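Local coordinates for fasciclin I (Drosophila melanogaster, PDB 1O70), which acts as a neural cell adhesion molecule, represented by its third and fourth FAS1 domains, at residues A[180-183]-A[184-187]. Sequence-based numbering, arbitrary orientation.
Sequences FSHF and NDQL
With CG of Phe183 anti to the backbone N (chi1 173°), the ring lies beside its own carbonyl; CG of Gln186, set between its N and carbonyl carbon (chi1 65°) with the chain extended beyond, brings NE2 back to that ring and carbonyl. There NE2 donates to Phe183 O at 3.2 Å, in the carbonyl plane and on a lone pair, with an N-H...O angle of 150°. The same nitrogen sits over one face of the Phe183 ring, displaced toward the rim and 3.5 Å from CE1, the amide plane steeply inclined to the ring. Asn184 OD1 meets the edge of that ring at CD2, while Asn184 ND2 donates a hydrogen bond to Tyr175 O. Leu187 CD1 approaches Phe183 CE2 at 4.2 Å. On the exposed side, Asp185 runs alongside His182, OD2 near the ring plane at ND1, and a weak hydrogen bond runs from Asp185 N to His182 O. Were Phe183 cut back to an alanine, the Gln186 amide would probably lose its aromatic cover and a gap open beside Leu187. The segment lies in the loop between helix 172-177 and strand 193-199 of the fourth FAS1 domain; Phe183 packs on Leu231 of helix 224-232 and, with Gln186 and Leu187, on Leu235 of strand 235-238.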
loop_
_atom_site.group_PDB
_atom_site.type_symbol
_atom_site.label_atom_id
_atom_site.label_comp_id
_atom_site.label_asym_id
_atom_site.label_seq_id
_atom_site.Cartn_x
_atom_site.Cartn_y
_atom_site.Cartn_z
ATOM N N PHE A 180 -7.091 -21.258 5.303
ATOM C CA PHE A 180 -7.320 -22.489 6.038
ATOM C C PHE A 180 -8.466 -22.427 7.040
ATOM O O PHE A 180 -9.148 -23.418 7.245
ATOM C CB PHE A 180 -6.047 -22.929 6.771
ATOM C CG PHE A 180 -4.866 -23.132 5.876
ATOM C CD1 PHE A 180 -4.013 -22.075 5.584
ATOM C CD2 PHE A 180 -4.610 -24.381 5.314
ATOM C CE1 PHE A 180 -2.922 -22.258 4.744
ATOM C CE2 PHE A 180 -3.518 -24.574 4.471
ATOM C CZ PHE A 180 -2.671 -23.512 4.183
ATOM N N SER A 181 -8.677 -21.266 7.647
ATOM C CA SER A 181 -9.716 -21.088 8.652
ATOM C C SER A 181 -10.858 -20.197 8.184
ATOM O O SER A 181 -11.755 -19.875 8.960
ATOM C CB SER A 181 -9.114 -20.444 9.893
ATOM O OG SER A 181 -8.807 -19.083 9.622
ATOM N N HIS A 182 -10.806 -19.770 6.928
ATOM C CA HIS A 182 -11.832 -18.897 6.365
ATOM C C HIS A 182 -11.818 -17.549 7.064
ATOM O O HIS A 182 -12.830 -16.846 7.144
ATOM C CB HIS A 182 -13.205 -19.559 6.473
ATOM C CG HIS A 182 -13.330 -20.796 5.637
ATOM N ND1 HIS A 182 -13.810 -20.779 4.344
ATOM C CD2 HIS A 182 -12.987 -22.080 5.894
ATOM C CE1 HIS A 182 -13.758 -22.000 3.840
ATOM N NE2 HIS A 182 -13.261 -22.808 4.760
ATOM N N PHE A 183 -10.642 -17.203 7.576
ATOM C CA PHE A 183 -10.422 -15.938 8.250
ATOM C C PHE A 183 -10.623 -14.796 7.249
ATOM O O PHE A 183 -11.116 -13.734 7.613
ATOM C CB PHE A 183 -8.991 -15.891 8.784
ATOM C CG PHE A 183 -8.596 -14.560 9.351
ATOM C CD1 PHE A 183 -8.864 -14.249 10.668
ATOM C CD2 PHE A 183 -7.978 -13.606 8.553
ATOM C CE1 PHE A 183 -8.510 -13.012 11.190
ATOM C CE2 PHE A 183 -7.622 -12.364 9.065
ATOM C CZ PHE A 183 -7.894 -12.068 10.384
ATOM N N ASN A 184 -10.244 -15.020 5.991
ATOM C CA ASN A 184 -10.359 -13.989 4.959
ATOM C C ASN A 184 -11.777 -13.557 4.614
ATOM O O ASN A 184 -12.020 -12.387 4.321
ATOM C CB ASN A 184 -9.695 -14.436 3.654
ATOM C CG ASN A 184 -8.241 -14.787 3.819
ATOM O OD1 ASN A 184 -7.585 -14.341 4.751
ATOM N ND2 ASN A 184 -7.720 -15.579 2.895
ATOM N N ASP A 185 -12.704 -14.507 4.627
ATOM C CA ASP A 185 -14.095 -14.239 4.283
ATOM C C ASP A 185 -14.595 -12.894 4.791
ATOM O O ASP A 185 -15.100 -12.067 4.025
ATOM C CB ASP A 185 -14.984 -15.367 4.814
ATOM C CG ASP A 185 -14.708 -16.693 4.127
ATOM O OD1 ASP A 185 -13.643 -16.816 3.482
ATOM O OD2 ASP A 185 -15.544 -17.615 4.234
ATOM N N GLN A 186 -14.435 -12.672 6.085
ATOM C CA GLN A 186 -14.887 -11.440 6.718
ATOM C C GLN A 186 -14.309 -10.151 6.130
ATOM O O GLN A 186 -14.953 -9.107 6.181
ATOM C CB GLN A 186 -14.560 -11.492 8.212
ATOM C CG GLN A 186 -13.070 -11.519 8.486
ATOM C CD GLN A 186 -12.766 -11.516 9.957
ATOM O OE1 GLN A 186 -13.357 -10.747 10.720
ATOM N NE2 GLN A 186 -11.826 -12.362 10.371
ATOM N N LEU A 187 -13.097 -10.225 5.586
ATOM C CA LEU A 187 -12.414 -9.052 5.036
ATOM C C LEU A 187 -13.055 -8.450 3.796
ATOM O O LEU A 187 -12.538 -7.490 3.216
ATOM C CB LEU A 187 -10.959 -9.402 4.744
ATOM C CG LEU A 187 -10.227 -9.948 5.968
ATOM C CD1 LEU A 187 -8.835 -10.363 5.562
ATOM C CD2 LEU A 187 -10.194 -8.901 7.063
#